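Tylactone synthase starter module and modules 1 & 2 (Streptomyces fradiae, PDB 2Z5L) probably reduces the beta-keto group of a carrier-bound polyketide chain in tylosin assembly, setting the chirality of the resulting alcohol, as its first ketoreductase domain. Local coordinates at residues A[53-58]-A[82-87]; A[110-115]-A[143-148]; A[241-246]-A[495-500]; A[480-485]-A[499-504]. One frame throughout, in Å; residues are numbered along the deposited sequence.

Interaction 1. Residues A[53-58]-A[82-87]; sequences VAPPTT and VPIGAR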
# COMPACT_ATOMS: atom_id res chain seq x y z
N VAL A 53 -6.06 21.57 -9.40
CA VAL A 53 -5.64 20.81 -10.58
C VAL A 53 -6.64 19.69 -10.79
O VAL A 53 -6.89 18.90 -9.88
CB VAL A 53 -4.25 20.17 -10.38
CG1 VAL A 53 -3.80 19.50 -11.66
CG2 VAL A 53 -3.24 21.23 -9.95
N ALA A 54 -7.21 19.61 -11.99
CA ALA A 54 -8.20 18.57 -12.26
C ALA A 54 -8.16 18.09 -13.71
O ALA A 54 -7.73 18.82 -14.60
CB ALA A 54 -9.58 19.09 -11.93
N PRO A 55 -8.64 16.85 -13.96
CA PRO A 55 -8.67 16.27 -15.31
C PRO A 55 -9.61 17.08 -16.19
O PRO A 55 -10.50 17.76 -15.69
CB PRO A 55 -9.21 14.87 -15.08
CG PRO A 55 -8.82 14.57 -13.68
CD PRO A 55 -9.08 15.87 -12.97
N PRO A 56 -9.44 17.00 -17.52
CA PRO A 56 -10.26 17.73 -18.49
C PRO A 56 -11.75 17.66 -18.17
O PRO A 56 -12.39 16.63 -18.35
CB PRO A 56 -9.91 17.04 -19.80
CG PRO A 56 -8.49 16.64 -19.60
CD PRO A 56 -8.52 16.08 -18.21
N THR A 57 -12.29 18.79 -17.71
CA THR A 57 -13.71 18.90 -17.36
C THR A 57 -14.17 17.74 -16.49
O THR A 57 -15.14 17.04 -16.83
CB THR A 57 -14.59 18.97 -18.63
OG1 THR A 57 -14.39 17.79 -19.43
CG2 THR A 57 -14.24 20.19 -19.46
N THR A 58 -13.48 17.53 -15.38
CA THR A 58 -13.83 16.45 -14.47
C THR A 58 -15.25 16.62 -13.93
O THR A 58 -16.00 15.64 -13.79
CB THR A 58 -12.87 16.38 -13.27
OG1 THR A 58 -13.32 15.37 -12.35
CG2 THR A 58 -12.83 17.72 -12.55
N VAL A 82 -5.11 19.25 -16.10
CA VAL A 82 -4.06 18.31 -16.46
C VAL A 82 -4.69 16.97 -16.79
O VAL A 82 -5.26 16.30 -15.94
CB VAL A 82 -3.04 18.07 -15.32
CG1 VAL A 82 -2.10 16.93 -15.70
CG2 VAL A 82 -2.25 19.33 -15.07
N PRO A 83 -4.57 16.56 -18.06
CA PRO A 83 -5.14 15.29 -18.50
C PRO A 83 -4.46 14.06 -17.90
O PRO A 83 -3.25 14.05 -17.64
CB PRO A 83 -5.00 15.37 -20.01
CG PRO A 83 -3.72 16.13 -20.18
CD PRO A 83 -3.83 17.23 -19.14
N ILE A 84 -5.27 13.03 -17.65
CA ILE A 84 -4.77 11.77 -17.13
C ILE A 84 -3.85 11.25 -18.24
O ILE A 84 -4.10 11.51 -19.41
CB ILE A 84 -5.95 10.83 -16.87
CG1 ILE A 84 -6.90 11.50 -15.89
CG2 ILE A 84 -5.48 9.49 -16.32
CD1 ILE A 84 -8.25 10.84 -15.77
N GLY A 85 -2.77 10.57 -17.88
CA GLY A 85 -1.86 10.11 -18.91
C GLY A 85 -0.72 11.09 -19.10
O GLY A 85 0.35 10.71 -19.59
N ALA A 86 -0.91 12.35 -18.70
CA ALA A 86 0.15 13.36 -18.84
C ALA A 86 1.41 12.97 -18.05
O ALA A 86 1.31 12.51 -16.91
CB ALA A 86 -0.35 14.74 -18.40
N ARG A 87 2.58 13.13 -18.68
CA ARG A 87 3.87 12.81 -18.05
C ARG A 87 4.46 14.03 -17.33
O ARG A 87 4.06 15.15 -17.61
CB ARG A 87 4.85 12.27 -19.11
CG ARG A 87 4.76 10.76 -19.28
CD ARG A 87 4.83 10.31 -20.74
NE ARG A 87 4.77 8.85 -20.82
CZ ARG A 87 5.77 8.04 -20.51
NH1 ARG A 87 6.93 8.55 -20.10
NH2 ARG A 87 5.61 6.72 -20.58
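Val82 N donates to Ala54 O at 3.0 Å, tying the loop that leaves strand 80-81 to the end of strand 49-54, and the two chains come closest where the CA atoms of Pro55 and Pro83 face each other. This is the outer margin of a Rossmann-like parallel sheet, in which strand 80-81 is the outermost on this side. The donor stands well above the plane of the Ala54 carbonyl, yet the bond itself is fairly straight, 155° at the hydrogen. One step on, the pattern changes, because Pro56, whose N would be next in the parallel pattern, is a proline and has no N-H to offer Val82 O. That oxygen is buried without a hydrogen-bond partner, and what meets it is a CA-H from Pro55, with CA and O 3.5 Å apart.

Side chains line up in the same order. Val53 CG1, anti to the backbone N (chi1 -175°), meets Val82 CG2 at 3.7 Å, and helix 88-99 also covers Val82. Farther out, Pro55 CB lies 4.2 Å from Ile84 CG1, a looser contact, and Val116 touches both residues. A type II turn from Pro83 to Ala86 then carries the chain towards helix 88-99. At the exposed Pro56, its ring and that of Pro83 cross at about a right angle, and Pro56 CD presses to 3.5 Å from Pro83 CA.

Interaction 2. Residues A[110-115]-A[143-148]; sequences VSLLGL and WALTRR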
# COMPACT_ATOMS: atom_id res chain seq x y z
N VAL A 110 -4.03 21.83 -4.88
CA VAL A 110 -5.10 20.89 -4.54
C VAL A 110 -5.39 20.06 -5.78
O VAL A 110 -5.98 20.55 -6.73
CB VAL A 110 -6.39 21.64 -4.12
CG1 VAL A 110 -7.43 20.65 -3.63
CG2 VAL A 110 -6.06 22.64 -3.02
N SER A 111 -4.95 18.80 -5.76
CA SER A 111 -5.12 17.90 -6.89
C SER A 111 -6.39 17.06 -6.85
O SER A 111 -6.68 16.38 -5.87
CB SER A 111 -3.92 16.95 -6.99
OG SER A 111 -4.13 15.96 -7.97
N LEU A 112 -7.15 17.11 -7.95
CA LEU A 112 -8.36 16.33 -8.07
C LEU A 112 -8.10 15.14 -9.01
O LEU A 112 -9.02 14.40 -9.35
CB LEU A 112 -9.49 17.20 -8.62
CG LEU A 112 -9.92 18.34 -7.68
CD1 LEU A 112 -11.02 19.19 -8.33
CD2 LEU A 112 -10.42 17.76 -6.36
N LEU A 113 -6.85 14.96 -9.41
CA LEU A 113 -6.53 13.86 -10.32
C LEU A 113 -6.90 12.51 -9.73
O LEU A 113 -7.26 11.59 -10.46
CB LEU A 113 -5.04 13.87 -10.66
CG LEU A 113 -4.50 15.13 -11.34
CD1 LEU A 113 -3.01 14.98 -11.49
CD2 LEU A 113 -5.17 15.35 -12.71
N GLY A 114 -6.83 12.40 -8.41
CA GLY A 114 -7.15 11.14 -7.75
C GLY A 114 -8.62 10.75 -7.74
O GLY A 114 -8.96 9.65 -7.31
N LEU A 115 -9.50 11.63 -8.20
CA LEU A 115 -10.93 11.31 -8.21
C LEU A 115 -11.27 10.40 -9.39
O LEU A 115 -12.40 9.90 -9.50
CB LEU A 115 -11.77 12.59 -8.27
CG LEU A 115 -11.65 13.47 -7.00
CD1 LEU A 115 -12.52 14.72 -7.15
CD2 LEU A 115 -12.07 12.69 -5.79
N TRP A 143 -1.75 18.68 -1.98
CA TRP A 143 -2.77 17.90 -1.31
C TRP A 143 -3.49 17.06 -2.35
O TRP A 143 -3.92 17.57 -3.37
CB TRP A 143 -3.75 18.82 -0.58
CG TRP A 143 -3.22 19.33 0.71
CD1 TRP A 143 -2.37 20.39 0.89
CD2 TRP A 143 -3.47 18.79 2.01
NE1 TRP A 143 -2.08 20.53 2.23
CE2 TRP A 143 -2.75 19.56 2.94
CE3 TRP A 143 -4.24 17.72 2.48
CZ2 TRP A 143 -2.77 19.30 4.31
CZ3 TRP A 143 -4.27 17.46 3.84
CH2 TRP A 143 -3.53 18.25 4.74
N ALA A 144 -3.59 15.76 -2.09
CA ALA A 144 -4.26 14.88 -3.02
C ALA A 144 -5.62 14.47 -2.48
O ALA A 144 -5.72 13.86 -1.41
CB ALA A 144 -3.41 13.65 -3.29
N LEU A 145 -6.66 14.82 -3.22
CA LEU A 145 -8.02 14.47 -2.82
C LEU A 145 -8.39 13.17 -3.51
O LEU A 145 -7.99 12.93 -4.64
CB LEU A 145 -9.00 15.57 -3.22
CG LEU A 145 -8.71 16.94 -2.61
CD1 LEU A 145 -9.83 17.90 -3.01
CD2 LEU A 145 -8.60 16.85 -1.12
N THR A 146 -9.13 12.32 -2.81
CA THR A 146 -9.56 11.04 -3.36
C THR A 146 -10.96 10.73 -2.88
O THR A 146 -11.55 11.48 -2.10
CB THR A 146 -8.64 9.89 -2.91
OG1 THR A 146 -8.82 9.65 -1.51
CG2 THR A 146 -7.18 10.25 -3.17
N ARG A 147 -11.49 9.59 -3.33
CA ARG A 147 -12.83 9.17 -2.95
C ARG A 147 -12.93 7.65 -2.86
O ARG A 147 -12.58 6.94 -3.80
CB ARG A 147 -13.84 9.65 -3.98
CG ARG A 147 -13.47 9.25 -5.39
CD ARG A 147 -14.70 8.94 -6.21
NE ARG A 147 -15.43 7.80 -5.68
CZ ARG A 147 -16.52 7.28 -6.23
NH1 ARG A 147 -17.02 7.81 -7.34
NH2 ARG A 147 -17.11 6.23 -5.67
N ARG A 148 -13.42 7.16 -1.72
CA ARG A 148 -13.56 5.73 -1.50
C ARG A 148 -12.19 5.06 -1.49
O ARG A 148 -12.08 3.85 -1.71
CB ARG A 148 -14.47 5.11 -2.58
CG ARG A 148 -15.92 4.87 -2.13
CD ARG A 148 -16.85 4.45 -3.27
NE ARG A 148 -16.38 3.27 -3.99
CZ ARG A 148 -16.28 2.05 -3.47
NH1 ARG A 148 -15.83 1.05 -4.22
NH2 ARG A 148 -16.63 1.83 -2.21
O HOH W 1 -6.20 13.69 -6.06
O HOH W 2 -9.73 8.33 -5.42
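Ser111 is held through both its backbone N and its O: the N donates to Trp143 O at 2.9 Å, and the O accepts from Leu145 N at 3.1 Å. Both bonds are close to straight, 168° and 167° at the hydrogen. Beyond Leu112 the chain turns through residues 113-115, and water replaces the direct bonds. One water donates to Ser111 O and accepts from Gly114 N at 2.8 Å. A second receives Arg147 N at 3.0 Å, next to Gly114 O.

The departing chain is bent by an ST turn, in which Ser111 OG, anti to the backbone N (chi1 173°), accepts from Leu113 N. Thr146 directs its hydroxyl elsewhere, to Asp185 and Trp166. Around this polar frame, Leu145 CD1 is the shared apolar tip. Val110 CG1 reaches it at 3.7 Å, while Leu112 CD2, running alongside Leu145, presses to a tight 3.4 Å. Leu66 of helix 60-71 also covers Leu145. At the outer end Leu115 CD2 meets the aliphatic part of Arg147, 3.7 Å from its CG, the two chains crossing nearly at right angles. Adjacent parallel strands joined through helix 119-135 form a beta-alpha-beta unit of the Rossmann-like fold.

Interaction 3. Residues A[241-246]-A[495-500]; sequences YGRRVS and GRLFDT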
# COMPACT_ATOMS: atom_id res chain seq x y z
N TYR A 241 -12.02 12.11 9.85
CA TYR A 241 -11.28 11.08 10.57
C TYR A 241 -9.81 11.08 10.19
O TYR A 241 -9.46 11.19 9.02
CB TYR A 241 -11.89 9.72 10.27
CG TYR A 241 -13.33 9.56 10.68
CD1 TYR A 241 -14.36 10.17 9.96
CD2 TYR A 241 -13.68 8.78 11.78
CE1 TYR A 241 -15.70 10.00 10.33
CE2 TYR A 241 -15.00 8.60 12.15
CZ TYR A 241 -16.01 9.21 11.43
OH TYR A 241 -17.32 9.02 11.81
N GLY A 242 -8.94 10.97 11.19
CA GLY A 242 -7.51 10.94 10.95
C GLY A 242 -6.98 9.52 11.07
O GLY A 242 -7.27 8.82 12.05
N ARG A 243 -6.20 9.09 10.08
CA ARG A 243 -5.63 7.75 10.07
C ARG A 243 -4.70 7.53 11.26
O ARG A 243 -3.90 8.40 11.60
CB ARG A 243 -4.87 7.52 8.75
CG ARG A 243 -4.42 6.09 8.49
CD ARG A 243 -4.36 5.81 7.00
NE ARG A 243 -3.81 4.49 6.69
CZ ARG A 243 -2.54 4.14 6.87
NH1 ARG A 243 -1.67 5.01 7.36
NH2 ARG A 243 -2.13 2.92 6.56
N ARG A 244 -4.81 6.37 11.90
CA ARG A 244 -3.98 6.05 13.06
C ARG A 244 -3.54 4.59 13.07
O ARG A 244 -4.29 3.70 12.65
CB ARG A 244 -4.76 6.32 14.35
CG ARG A 244 -5.05 7.79 14.63
CD ARG A 244 -3.79 8.55 14.99
NE ARG A 244 -4.10 9.86 15.55
CZ ARG A 244 -4.62 10.87 14.86
NH1 ARG A 244 -4.88 10.72 13.56
NH2 ARG A 244 -4.90 12.01 15.47
N VAL A 245 -2.33 4.34 13.53
CA VAL A 245 -1.83 2.97 13.64
C VAL A 245 -1.88 2.55 15.10
O VAL A 245 -1.23 3.14 15.97
CB VAL A 245 -0.36 2.83 13.12
CG1 VAL A 245 -0.32 3.04 11.61
CG2 VAL A 245 0.55 3.84 13.83
N SER A 246 -2.67 1.52 15.38
CA SER A 246 -2.83 1.01 16.74
C SER A 246 -2.55 -0.49 16.83
O SER A 246 -2.93 -1.25 15.94
CB SER A 246 -4.25 1.32 17.21
OG SER A 246 -5.18 1.24 16.14
N GLY A 495 3.90 14.15 12.74
CA GLY A 495 2.55 13.70 12.45
C GLY A 495 1.84 13.00 13.58
O GLY A 495 2.43 12.70 14.62
N ARG A 496 0.55 12.72 13.37
CA ARG A 496 -0.30 12.08 14.36
C ARG A 496 -0.48 10.57 14.12
O ARG A 496 -1.13 9.87 14.91
CB ARG A 496 -1.68 12.76 14.35
CG ARG A 496 -1.66 14.27 14.66
CD ARG A 496 -1.46 14.55 16.15
NE ARG A 496 -2.16 15.76 16.58
CZ ARG A 496 -2.35 16.12 17.85
NH1 ARG A 496 -1.89 15.35 18.83
NH2 ARG A 496 -3.02 17.23 18.14
N LEU A 497 0.10 10.08 13.03
CA LEU A 497 -0.01 8.67 12.64
C LEU A 497 0.30 7.64 13.73
O LEU A 497 -0.51 6.75 14.00
CB LEU A 497 0.88 8.43 11.42
CG LEU A 497 0.60 7.20 10.55
CD1 LEU A 497 1.38 6.02 11.05
CD2 LEU A 497 -0.90 6.91 10.52
N PHE A 498 1.46 7.76 14.35
CA PHE A 498 1.86 6.81 15.38
C PHE A 498 1.55 7.24 16.81
O PHE A 498 2.01 6.61 17.77
CB PHE A 498 3.37 6.52 15.28
CG PHE A 498 3.80 6.06 13.91
CD1 PHE A 498 4.18 6.98 12.94
CD2 PHE A 498 3.85 4.70 13.60
CE1 PHE A 498 4.60 6.56 11.68
CE2 PHE A 498 4.27 4.27 12.35
CZ PHE A 498 4.64 5.20 11.38
N ASP A 499 0.79 8.32 16.99
CA ASP A 499 0.47 8.74 18.36
C ASP A 499 -0.32 7.67 19.10
O ASP A 499 -0.21 7.55 20.32
CB ASP A 499 -0.31 10.06 18.37
CG ASP A 499 0.58 11.28 18.16
OD1 ASP A 499 1.79 11.20 18.48
OD2 ASP A 499 0.06 12.32 17.70
N THR A 500 -1.12 6.90 18.37
CA THR A 500 -1.93 5.85 18.97
C THR A 500 -1.11 4.65 19.44
O THR A 500 -1.67 3.61 19.80
CB THR A 500 -3.01 5.35 18.00
OG1 THR A 500 -2.53 5.46 16.65
CG2 THR A 500 -4.29 6.15 18.16
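Val245 and Leu497 illustrate how a loop can stand in for a neighbouring strand. Strand 239-247, paired antiparallel with strand 232-236, bonds to it through Tyr241 and Arg243. Beyond the first residue of strand 232-236 the 495-500 loop supplies the partner: Val245 N donates to Leu497 O, 3.1 Å away, in a type I turn spanning Arg496 to Asp499. The next grip comes from a side chain: Thr500 OG1 gives its hydrogen to Val245 O at 2.7 Å, approaching from well above the carbonyl plane.

Arg244 folds back rather than extending. Its chain is bent at chi2 (-70°), and Arg496 CB lies 3.4 Å above the plane of the Arg244 guanidinium, over its centre. The two guanidinium planes are only 16° apart, and Glu230 lies close to both groups: it forms a salt bridge with Arg244 NH2 and a weak, long ion pair with Arg496, so the like charges probably share one counter-ion. Arg244 NH1 also bonds to Arg243 O, which further limits rotation of the group.

On the apolar side, Leu497 has CG anti to the backbone N (chi1 -160°), and the end of its side chain comes back to the strand, CD2 to Arg243 and CD1 to Val245. The Arg243 chain has its own end held by Thr395, and Leu497 CD1 also covers a face of the Phe498 ring. Trp396 meets that ring edge-to-face. Val245 packs against both loop residues: its CG2 comes to 3.4 Å from Phe498 CD2, and its CG1 to a snug 3.5 Å from Leu497 CD1.

Interaction 4. Residues A[480-485]-A[499-504]; sequences VDWERF and DTVPEA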
# COMPACT_ATOMS: atom_id res chain seq x y z
N VAL A 480 9.41 -3.52 15.75
CA VAL A 480 9.99 -2.17 15.80
C VAL A 480 10.43 -1.64 17.16
O VAL A 480 9.72 -1.77 18.15
CB VAL A 480 9.00 -1.11 15.29
CG1 VAL A 480 9.76 0.11 14.81
CG2 VAL A 480 8.10 -1.69 14.24
N ASP A 481 11.60 -1.00 17.17
CA ASP A 481 12.14 -0.38 18.38
C ASP A 481 11.56 1.04 18.45
O ASP A 481 12.23 2.02 18.10
CB ASP A 481 13.67 -0.31 18.30
CG ASP A 481 14.29 0.37 19.50
OD1 ASP A 481 15.54 0.57 19.50
OD2 ASP A 481 13.54 0.71 20.45
N TRP A 482 10.32 1.15 18.91
CA TRP A 482 9.63 2.42 19.04
C TRP A 482 10.46 3.52 19.70
O TRP A 482 10.28 4.70 19.42
CB TRP A 482 8.34 2.24 19.82
CG TRP A 482 7.26 1.52 19.06
CD1 TRP A 482 6.59 0.40 19.46
CD2 TRP A 482 6.69 1.91 17.80
NE1 TRP A 482 5.63 0.07 18.53
CE2 TRP A 482 5.68 0.98 17.50
CE3 TRP A 482 6.95 2.95 16.91
CZ2 TRP A 482 4.91 1.06 16.34
CZ3 TRP A 482 6.18 3.04 15.76
CH2 TRP A 482 5.17 2.09 15.48
N GLU A 483 11.37 3.13 20.59
CA GLU A 483 12.21 4.10 21.28
C GLU A 483 13.29 4.61 20.33
O GLU A 483 14.25 5.25 20.74
CB GLU A 483 12.87 3.46 22.51
CG GLU A 483 11.88 3.06 23.61
CD GLU A 483 11.20 4.25 24.27
OE1 GLU A 483 10.25 4.03 25.05
OE2 GLU A 483 11.61 5.41 24.01
N ARG A 484 13.11 4.33 19.04
CA ARG A 484 14.07 4.75 18.04
C ARG A 484 13.35 5.13 16.75
O ARG A 484 13.88 5.86 15.92
CB ARG A 484 15.05 3.62 17.76
CG ARG A 484 16.18 3.99 16.83
CD ARG A 484 17.12 2.81 16.64
NE ARG A 484 18.23 3.13 15.75
CZ ARG A 484 19.10 2.22 15.29
NH1 ARG A 484 18.96 0.95 15.63
NH2 ARG A 484 20.08 2.59 14.48
N PHE A 485 12.12 4.65 16.61
CA PHE A 485 11.31 4.91 15.43
C PHE A 485 10.56 6.23 15.55
O PHE A 485 10.69 7.11 14.70
CB PHE A 485 10.31 3.78 15.23
CG PHE A 485 9.70 3.74 13.86
CD1 PHE A 485 10.36 3.08 12.82
CD2 PHE A 485 8.48 4.35 13.60
CE1 PHE A 485 9.80 3.03 11.55
CE2 PHE A 485 7.92 4.31 12.32
CZ PHE A 485 8.58 3.65 11.30
N ASP A 499 0.79 8.32 16.99
CA ASP A 499 0.47 8.74 18.36
C ASP A 499 -0.32 7.67 19.10
O ASP A 499 -0.21 7.55 20.32
CB ASP A 499 -0.31 10.06 18.37
CG ASP A 499 0.58 11.28 18.16
OD1 ASP A 499 1.79 11.20 18.48
OD2 ASP A 499 0.06 12.32 17.70
N THR A 500 -1.12 6.90 18.37
CA THR A 500 -1.93 5.85 18.97
C THR A 500 -1.11 4.65 19.44
O THR A 500 -1.67 3.61 19.80
CB THR A 500 -3.01 5.35 18.00
OG1 THR A 500 -2.53 5.46 16.65
CG2 THR A 500 -4.29 6.15 18.16
N VAL A 501 0.21 4.78 19.43
CA VAL A 501 1.09 3.71 19.88
C VAL A 501 1.80 4.16 21.14
O VAL A 501 2.58 5.11 21.12
CB VAL A 501 2.15 3.35 18.83
CG1 VAL A 501 3.07 2.28 19.40
CG2 VAL A 501 1.49 2.85 17.56
N PRO A 502 1.55 3.47 22.27
CA PRO A 502 2.15 3.78 23.57
C PRO A 502 3.65 4.06 23.54
O PRO A 502 4.11 5.15 23.88
CB PRO A 502 1.81 2.55 24.40
CG PRO A 502 0.46 2.17 23.86
CD PRO A 502 0.69 2.28 22.37
N GLU A 503 4.41 3.05 23.12
CA GLU A 503 5.86 3.13 23.05
C GLU A 503 6.34 4.27 22.16
O GLU A 503 7.45 4.79 22.32
CB GLU A 503 6.42 1.80 22.55
CG GLU A 503 6.11 0.60 23.46
CD GLU A 503 4.65 0.16 23.43
OE1 GLU A 503 4.29 -0.71 24.23
OE2 GLU A 503 3.87 0.68 22.61
N ALA A 504 5.49 4.66 21.21
CA ALA A 504 5.82 5.74 20.29
C ALA A 504 5.69 7.08 21.01
O ALA A 504 6.64 7.87 21.04
CB ALA A 504 4.89 5.69 19.09
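Trp482 and Val501 bring together two helices near the carboxyl end of the chain: the start of helix 482-492 meets, through one indole, the first turn of helix 502-507 and the residue just before it. The contact belongs to the C-terminal helical cover beside strand 239-247, with Trp482 lying also on Arg247 and Val501 on Val245. Val501 CG1 sits over the indole face in a CH-pi contact, 3.7 Å from the centroid of the five-membered ring and 22° off its normal. The methyl reaches there because it stands anti to the backbone N (chi1 177°), while CG2 comes nearest to CZ2. Ala504 CB adds a second methyl, 4.1 Å from Trp482 CE3.

Glu503 supplies the tightest packing. Its CB lies 3.4 Å from Trp482 CB and equally near CD1, at an oblique angle to the ring. Beyond CB the chain bends at chi2 (72°), and its carboxylate forms a salt bridge from OE2 to Arg247 NH1. Before the indole, Asp481 takes the N-cap position of helix 482-492 and accepts weakly from Glu483 N.

No hydrogen bond crosses between residues 480-485 and 499-504, so the join rests on dispersion and shape. Polar anchors lie around it: Trp482 NE1 is bonded to Tyr29 OH, which should fix the turn of the indole, and Trp396 meets its ring at about 40°. The chemistry implies a largely apolar join, whose orientation is probably steadied by the bond to Tyr29 and the salt bridge to Arg247.

The four contacts fall into two touching pairs. Interactions 1 and 2 reach neighbouring strands, 49-54 and 107-111, and meet directly where Val53 O lies 2.7 Å from Leu112 N, a probable hydrogen bond. Interactions 3 and 4 share Asp499 and Thr500; Phe498 CD2 of the one packs 3.5 Å from Trp482 CH2 of the other. Between the pairs, interactions 2 and 3 have centres about 21 Å apart and do not touch, whereas the centres of 1 and 4 lie about 40 Å apart on opposite sides of the chain's centre. None includes the glycine-rich turn after strand 261-265, where relatives bind the nucleotide.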